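Solute-binding protein (Thermoactinomyces vulgaris, PDB 2ZYM) probably binds cyclodextrins and related maltose-type sugars outside the cell and hands them to a membrane transporter for uptake. Local coordinates at residues Q95-D100 with G119-L124; A132-K137 with A243-G248. All coordinates share one frame; numbering follows the deposited sequence.

Overall arrangement
From the N terminus, the chain runs through strands 20-25, 50-55 and 77-81 before reaching contact 1, where the loop after strand 94-95 meets the start of strand 120-129. Eighteen residues, more than half of them helical, lie between its segments, so it closes a short local loop. Strand 132-136 follows directly and opens contact 2, which closes a far longer excursion when strand 242-247 returns beside it. The two contacts stand in series, neither nested nor crossed, with centres about 35 Å apart on opposite sides of the chain's centre. Contact 1 ties its loop to strand 120-129 of the mixed sheet built round strand 278-287; contact 2 lies in the sheet of strands 167-168, 242-247, 132-136 and 262-265.

Contact 1 of 2, residues Q95-D100 with G119-L124; sequences QPIQVD and GKLYGL
Ile97 turns CG1 between its backbone N and carbonyl carbon (chi1 54°), which carries CD1 to 3.6 Å from CD2 of Leu121, whose own CG stands anti to its N (chi1 -179°). The two branched chains cross at a slant, and Leu124 CD2 also approaches the same Ile97 methyl. Isoleucine and leucine suit these places because Ile97, Leu121 and Leu124 are all buried, and their branched ends meet methyl to methyl. Met300 of helix 293-303 touches both Ile97 and Leu124. Between the backbones runs one direct bond: Ile97 N gives its proton to Leu121 O at 2.9 Å, with an angle of 166° at the hydrogen. Pro96, with no N-H to offer, lies alongside Tyr122; its CD is 3.6 Å from ring atom CE2, while its CA sits over one ring face. The Tyr122 side chain also touches Leu85 and Val89 of helix 85-90. Without the ring, as with an alanine at Tyr122, Pro96 would probably lose the surface it lies on, and Leu85 and Val89 their aromatic neighbour. The Gln95 backbone is hydrogen-bonded to that of Leu286 in strand 278-287. With a single direct bond across it, the loop is joined to strand 120-129 chiefly by apolar packing.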
ATOM      1  N   GLN A  95      -2.081  20.599   3.117  1.00 20.38           N
ATOM      2  CA  GLN A  95      -1.812  21.764   2.280  1.00 22.10           C
ATOM      3  C   GLN A  95      -0.724  21.428   1.257  1.00 22.26           C
ATOM      4  O   GLN A  95       0.147  20.601   1.537  1.00 23.27           O
ATOM      5  CB  GLN A  95      -1.405  22.970   3.137  1.00 21.96           C
ATOM      6  CG  GLN A  95      -0.223  22.728   4.073  1.00 23.51           C
ATOM      7  CD  GLN A  95       0.171  23.963   4.866  1.00 24.76           C
ATOM      8  OE1 GLN A  95       0.102  23.971   6.094  1.00 23.78           O
ATOM      9  NE2 GLN A  95       0.593  25.012   4.165  1.00 24.17           N
ATOM     10  N   PRO A  96      -0.776  22.055   0.065  1.00 23.78           N
ATOM     11  CA  PRO A  96       0.283  21.824  -0.920  1.00 23.53           C
ATOM     12  C   PRO A  96       1.658  22.245  -0.406  1.00 24.47           C
ATOM     13  O   PRO A  96       1.759  23.136   0.443  1.00 26.54           O
ATOM     14  CB  PRO A  96      -0.136  22.690  -2.115  1.00 24.99           C
ATOM     15  CG  PRO A  96      -1.140  23.638  -1.593  1.00 24.74           C
ATOM     16  CD  PRO A  96      -1.807  22.979  -0.439  1.00 22.64           C
ATOM     17  N   ILE A  97       2.701  21.598  -0.914  1.00 24.31           N
ATOM     18  CA  ILE A  97       4.067  21.848  -0.456  1.00 23.19           C
ATOM     19  C   ILE A  97       4.853  22.711  -1.445  1.00 24.70           C
ATOM     20  O   ILE A  97       4.672  22.604  -2.659  1.00 24.70           O
ATOM     21  CB  ILE A  97       4.818  20.528  -0.139  1.00 24.53           C
ATOM     22  CG1 ILE A  97       4.778  19.557  -1.323  1.00 24.19           C
ATOM     23  CG2 ILE A  97       4.214  19.850   1.079  1.00 21.20           C
ATOM     24  CD1 ILE A  97       6.120  19.306  -1.945  1.00 27.07           C
ATOM     25  N   GLN A  98       5.717  23.570  -0.911  1.00 23.92           N
ATOM     26  CA  GLN A  98       6.462  24.522  -1.731  1.00 26.42           C
ATOM     27  C   GLN A  98       7.922  24.132  -1.814  1.00 24.97           C
ATOM     28  O   GLN A  98       8.686  24.311  -0.861  1.00 25.20           O
ATOM     29  CB  GLN A  98       6.318  25.950  -1.197  1.00 29.52           C
ATOM     30  CG  GLN A  98       4.970  26.262  -0.558  1.00 32.62           C
ATOM     31  CD  GLN A  98       3.771  25.739  -1.347  1.00 34.59           C
ATOM     32  OE1 GLN A  98       3.769  25.726  -2.579  1.00 36.94           O
ATOM     33  NE2 GLN A  98       2.747  25.309  -0.631  1.00 36.91           N
ATOM     34  N   VAL A  99       8.290  23.580  -2.964  1.00 25.14           N
ATOM     35  CA  VAL A  99       9.635  23.080  -3.199  1.00 26.28           C
ATOM     36  C   VAL A  99      10.116  23.533  -4.574  1.00 26.48           C
ATOM     37  O   VAL A  99       9.305  23.776  -5.474  1.00 26.39           O
ATOM     38  CB  VAL A  99       9.706  21.531  -3.081  1.00 26.66           C
ATOM     39  CG1 VAL A  99       9.476  21.085  -1.639  1.00 27.31           C
ATOM     40  CG2 VAL A  99       8.709  20.856  -4.020  1.00 25.55           C
ATOM     41  N   ASP A 100      11.433  23.658  -4.723  1.00 26.66           N
ATOM     42  CA  ASP A 100      12.035  24.029  -6.000  1.00 26.97           C
ATOM     43  C   ASP A 100      11.821  22.946  -7.053  1.00 26.74           C
ATOM     44  O   ASP A 100      11.586  21.779  -6.722  1.00 25.41           O
ATOM     45  CB  ASP A 100      13.533  24.311  -5.829  1.00 28.90           C
ATOM     46  CG  ASP A 100      13.811  25.657  -5.169  1.00 31.21           C
ATOM     47  OD1 ASP A 100      12.856  26.398  -4.841  1.00 32.91           O
ATOM     48  OD2 ASP A 100      15.002  25.978  -4.980  1.00 33.35           O
ATOM     49  N   GLY A 119      -3.967  19.544  -9.521  1.00 17.53           N
ATOM     50  CA  GLY A 119      -2.836  20.311 -10.049  1.00 18.83           C
ATOM     51  C   GLY A 119      -1.829  20.768  -9.007  1.00 18.33           C
ATOM     52  O   GLY A 119      -0.913  21.535  -9.315  1.00 18.64           O
ATOM     53  N   LYS A 120      -1.991  20.292  -7.774  1.00 17.32           N
ATOM     54  CA  LYS A 120      -1.135  20.701  -6.665  1.00 16.48           C
ATOM     55  C   LYS A 120      -0.384  19.506  -6.091  1.00 17.80           C
ATOM     56  O   LYS A 120      -0.945  18.414  -5.977  1.00 17.68           O
ATOM     57  CB  LYS A 120      -1.971  21.366  -5.571  1.00 19.23           C
ATOM     58  CG  LYS A 120      -2.588  22.693  -5.976  1.00 21.08           C
ATOM     59  CD  LYS A 120      -3.611  23.152  -4.951  1.00 21.51           C
ATOM     60  CE  LYS A 120      -3.701  24.665  -4.876  1.00 23.62           C
ATOM     61  NZ  LYS A 120      -3.928  25.329  -6.194  1.00 23.95           N
ATOM     62  N   LEU A 121       0.883  19.721  -5.742  1.00 17.52           N
ATOM     63  CA  LEU A 121       1.721  18.675  -5.150  1.00 16.04           C
ATOM     64  C   LEU A 121       1.597  18.688  -3.630  1.00 16.39           C
ATOM     65  O   LEU A 121       1.791  19.725  -2.991  1.00 16.48           O
ATOM     66  CB  LEU A 121       3.185  18.846  -5.574  1.00 16.65           C
ATOM     67  CG  LEU A 121       4.216  17.823  -5.079  1.00 17.79           C
ATOM     68  CD1 LEU A 121       4.021  16.461  -5.734  1.00 16.88           C
ATOM     69  CD2 LEU A 121       5.616  18.338  -5.341  1.00 19.09           C
ATOM     70  N   TYR A 122       1.285  17.526  -3.057  1.00 16.48           N
ATOM     71  CA  TYR A 122       0.983  17.427  -1.629  1.00 16.75           C
ATOM     72  C   TYR A 122       2.032  16.692  -0.797  1.00 16.83           C
ATOM     73  O   TYR A 122       1.934  16.644   0.428  1.00 17.40           O
ATOM     74  CB  TYR A 122      -0.410  16.825  -1.418  1.00 16.32           C
ATOM     75  CG  TYR A 122      -1.503  17.836  -1.663  1.00 13.63           C
ATOM     76  CD1 TYR A 122      -2.065  17.992  -2.930  1.00 17.34           C
ATOM     77  CD2 TYR A 122      -1.954  18.663  -0.634  1.00 17.74           C
ATOM     78  CE1 TYR A 122      -3.058  18.936  -3.164  1.00 14.45           C
ATOM     79  CE2 TYR A 122      -2.949  19.607  -0.855  1.00 17.02           C
ATOM     80  CZ  TYR A 122      -3.496  19.738  -2.122  1.00 17.50           C
ATOM     81  OH  TYR A 122      -4.478  20.673  -2.346  1.00 19.16           O
ATOM     82  N   GLY A 123       3.039  16.138  -1.458  1.00 16.82           N
ATOM     83  CA  GLY A 123       4.111  15.471  -0.740  1.00 16.65           C
ATOM     84  C   GLY A 123       5.315  15.093  -1.570  1.00 16.24           C
ATOM     85  O   GLY A 123       5.342  15.296  -2.788  1.00 16.18           O
ATOM     86  N   LEU A 124       6.314  14.547  -0.887  1.00 15.08           N
ATOM     87  CA  LEU A 124       7.480  13.964  -1.529  1.00 15.07           C
ATOM     88  C   LEU A 124       7.503  12.476  -1.188  1.00 14.48           C
ATOM     89  O   LEU A 124       7.249  12.098  -0.041  1.00 14.64           O
ATOM     90  CB  LEU A 124       8.767  14.664  -1.075  1.00 15.90           C
ATOM     91  CG  LEU A 124       8.954  16.152  -1.422  1.00 16.31           C
ATOM     92  CD1 LEU A 124      10.248  16.680  -0.823  1.00 17.79           C
ATOM     93  CD2 LEU A 124       8.913  16.421  -2.926  1.00 17.37           C
TER
HETATM   94  O   HOH W   1       0.627  17.889   2.029  1.00 16.44           O

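Contact 2 of 2, residues A132-K137 with A243-G248; sequences ALIYNK and AAVING
Ile134 and Val245 face each other as an antiparallel hydrogen-bonded pair, exchanging both backbone bonds: Val245 N reaches Ile134 O at 2.8 Å, nearly straight at 173°, and Ile134 N reaches Val245 O at 2.9 Å. At the next hydrogen-bonded pair, Asn247 N donates to Ala132 O at 3.2 Å and Ala132 N points back to Asn247 O, whose modelled place is less certain. At the other end Asn136 N meets Ala243 O at 2.8 Å. CA-H groups add to the same acceptors: that of Ile246 points at Ala132 O, while Tyr135 CA merely lies near Ala243 O. On the other edge of strand 132-136 the backbones of Leu133 and Tyr135 are hydrogen-bonded to Ala265 and Gly263 of strand 262-265.

Side chains follow this alternation. On one face Leu133, its CG anti to N (chi1 -167°), brings CD1 to 3.9 Å from Ala244 CB, whose small size suits the close approach of the strands there. On the other, Ile134 CB lies 4.0 Å from Val245 CG2, and Phe237 of helix 230-238 covers both beta-branched residues. The amide of Asn247 is held by Tyr176 OH at OD1 and Tyr255 OH at ND2, about 5 Å from a bound glucose. Five cross-strand bonds and those to strand 262-265 thus pair buried backbone groups, and the strand end carries a fixed polar group beside the sugar site.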
ATOM      1  N   ALA A 132       3.706  -8.808  -4.629  1.00 15.70           N
ATOM      2  CA  ALA A 132       4.226  -9.775  -5.589  1.00 14.73           C
ATOM      3  C   ALA A 132       4.147 -11.146  -4.941  1.00 13.87           C
ATOM      4  O   ALA A 132       3.576 -11.281  -3.862  1.00 15.02           O
ATOM      5  CB  ALA A 132       5.658  -9.435  -5.968  1.00 12.92           C
ATOM      6  N   LEU A 133       4.697 -12.163  -5.596  1.00 15.00           N
ATOM      7  CA  LEU A 133       4.793 -13.473  -4.973  1.00 14.38           C
ATOM      8  C   LEU A 133       6.106 -13.548  -4.207  1.00 14.99           C
ATOM      9  O   LEU A 133       7.183 -13.534  -4.801  1.00 15.73           O
ATOM     10  CB  LEU A 133       4.688 -14.607  -6.002  1.00 15.76           C
ATOM     11  CG  LEU A 133       4.466 -16.012  -5.415  1.00 15.31           C
ATOM     12  CD1 LEU A 133       3.046 -16.183  -4.880  1.00 15.90           C
ATOM     13  CD2 LEU A 133       4.787 -17.102  -6.432  1.00 17.16           C
ATOM     14  N   ILE A 134       6.002 -13.587  -2.884  1.00 15.63           N
ATOM     15  CA  ILE A 134       7.162 -13.768  -2.020  1.00 16.27           C
ATOM     16  C   ILE A 134       7.154 -15.223  -1.574  1.00 16.14           C
ATOM     17  O   ILE A 134       6.188 -15.689  -0.966  1.00 15.72           O
ATOM     18  CB  ILE A 134       7.136 -12.809  -0.793  1.00 16.78           C
ATOM     19  CG1 ILE A 134       7.277 -11.349  -1.233  1.00 18.65           C
ATOM     20  CG2 ILE A 134       8.265 -13.125   0.179  1.00 17.50           C
ATOM     21  CD1 ILE A 134       6.014 -10.732  -1.712  1.00 24.27           C
ATOM     22  N   TYR A 135       8.218 -15.948  -1.905  1.00 15.72           N
ATOM     23  CA  TYR A 135       8.268 -17.372  -1.592  1.00 15.96           C
ATOM     24  C   TYR A 135       9.463 -17.774  -0.735  1.00 15.91           C
ATOM     25  O   TYR A 135      10.487 -17.088  -0.703  1.00 15.69           O
ATOM     26  CB  TYR A 135       8.152 -18.235  -2.860  1.00 17.04           C
ATOM     27  CG  TYR A 135       9.236 -18.031  -3.895  1.00 17.96           C
ATOM     28  CD1 TYR A 135      10.319 -18.907  -3.982  1.00 18.13           C
ATOM     29  CD2 TYR A 135       9.165 -16.980  -4.807  1.00 17.33           C
ATOM     30  CE1 TYR A 135      11.314 -18.729  -4.940  1.00 19.93           C
ATOM     31  CE2 TYR A 135      10.153 -16.793  -5.765  1.00 19.05           C
ATOM     32  CZ  TYR A 135      11.220 -17.674  -5.831  1.00 19.34           C
ATOM     33  OH  TYR A 135      12.192 -17.481  -6.783  1.00 21.92           O
ATOM     34  N   ASN A 136       9.295 -18.888  -0.030  1.00 17.62           N
ATOM     35  CA  ASN A 136      10.349 -19.501   0.757  1.00 19.01           C
ATOM     36  C   ASN A 136      11.125 -20.456  -0.144  1.00 19.38           C
ATOM     37  O   ASN A 136      10.616 -21.515  -0.518  1.00 20.15           O
ATOM     38  CB  ASN A 136       9.734 -20.247   1.949  1.00 18.57           C
ATOM     39  CG  ASN A 136      10.775 -20.816   2.900  1.00 19.52           C
ATOM     40  OD1 ASN A 136      11.878 -21.188   2.494  1.00 20.21           O
ATOM     41  ND2 ASN A 136      10.418 -20.901   4.175  1.00 16.91           N
ATOM     42  N   LYS A 137      12.351 -20.070  -0.494  1.00 21.37           N
ATOM     43  CA  LYS A 137      13.178 -20.834  -1.437  1.00 23.34           C
ATOM     44  C   LYS A 137      13.448 -22.277  -0.999  1.00 23.70           C
ATOM     45  O   LYS A 137      13.707 -23.140  -1.838  1.00 25.14           O
ATOM     46  CB  LYS A 137      14.500 -20.112  -1.718  1.00 23.29           C
ATOM     47  CG  LYS A 137      14.372 -18.902  -2.629  1.00 24.30           C
ATOM     48  CD  LYS A 137      15.733 -18.460  -3.141  1.00 24.20           C
ATOM     49  CE  LYS A 137      15.609 -17.327  -4.145  1.00 28.30           C
ATOM     50  NZ  LYS A 137      16.932 -16.963  -4.733  1.00 28.31           N
ATOM     51  N   ALA A 243       4.758 -21.815   1.998  1.00 18.35           N
ATOM     52  CA  ALA A 243       5.655 -21.815   0.842  1.00 17.42           C
ATOM     53  C   ALA A 243       5.684 -20.466   0.120  1.00 17.71           C
ATOM     54  O   ALA A 243       6.750 -19.999  -0.276  1.00 16.94           O
ATOM     55  CB  ALA A 243       5.293 -22.934  -0.125  1.00 18.44           C
ATOM     56  N   ALA A 244       4.515 -19.845  -0.039  1.00 15.03           N
ATOM     57  CA  ALA A 244       4.418 -18.582  -0.762  1.00 15.12           C
ATOM     58  C   ALA A 244       3.302 -17.683  -0.246  1.00 14.36           C
ATOM     59  O   ALA A 244       2.230 -18.160   0.139  1.00 14.88           O
ATOM     60  CB  ALA A 244       4.247 -18.839  -2.258  1.00 13.68           C
ATOM     61  N   VAL A 245       3.567 -16.379  -0.240  1.00 13.02           N
ATOM     62  CA  VAL A 245       2.541 -15.379   0.056  1.00 12.08           C
ATOM     63  C   VAL A 245       2.444 -14.334  -1.059  1.00 13.07           C
ATOM     64  O   VAL A 245       3.381 -14.156  -1.845  1.00 11.98           O
ATOM     65  CB  VAL A 245       2.751 -14.668   1.438  1.00 12.28           C
ATOM     66  CG1 VAL A 245       2.751 -15.679   2.592  1.00 14.24           C
ATOM     67  CG2 VAL A 245       4.022 -13.813   1.451  1.00 15.08           C
ATOM     68  N   ILE A 246       1.299 -13.662  -1.126  1.00 12.07           N
ATOM     69  CA  ILE A 246       1.155 -12.464  -1.939  1.00 13.79           C
ATOM     70  C   ILE A 246       1.241 -11.279  -0.979  1.00 14.37           C
ATOM     71  O   ILE A 246       0.310 -11.019  -0.210  1.00 13.77           O
ATOM     72  CB  ILE A 246      -0.175 -12.442  -2.734  1.00 13.96           C
ATOM     73  CG1 ILE A 246      -0.290 -13.683  -3.631  1.00 16.05           C
ATOM     74  CG2 ILE A 246      -0.285 -11.149  -3.551  1.00 12.98           C
ATOM     75  CD1 ILE A 246      -1.688 -13.923  -4.213  1.00 17.49           C
ATOM     76  N   ASN A 247       2.380 -10.587  -1.010  1.00 13.81           N
ATOM     77  CA  ASN A 247       2.652  -9.495  -0.080  1.00 13.83           C
ATOM     78  C   ASN A 247       3.593  -8.452  -0.691  1.00 12.09           C
ATOM     79  O   ASN A 247       4.119  -8.650  -1.785  1.00 13.52           O
ATOM     80  CB  ASN A 247       3.227 -10.046   1.236  1.00 13.10           C
ATOM     81  CG  ASN A 247       2.820  -9.218   2.450  1.00 14.24           C
ATOM     82  OD1 ASN A 247       2.144  -8.198   2.325  1.00 11.23           O
ATOM     83  ND2 ASN A 247       3.219  -9.670   3.636  1.00 11.30           N
ATOM     84  N   GLY A 248       3.810  -7.353   0.025  1.00 11.74           N
ATOM     85  CA  GLY A 248       4.592  -6.234  -0.493  1.00 11.73           C
ATOM     86  C   GLY A 248       5.984  -6.090   0.094  1.00 12.47           C
ATOM     87  O   GLY A 248       6.365  -6.843   0.991  1.00 15.01           O
TER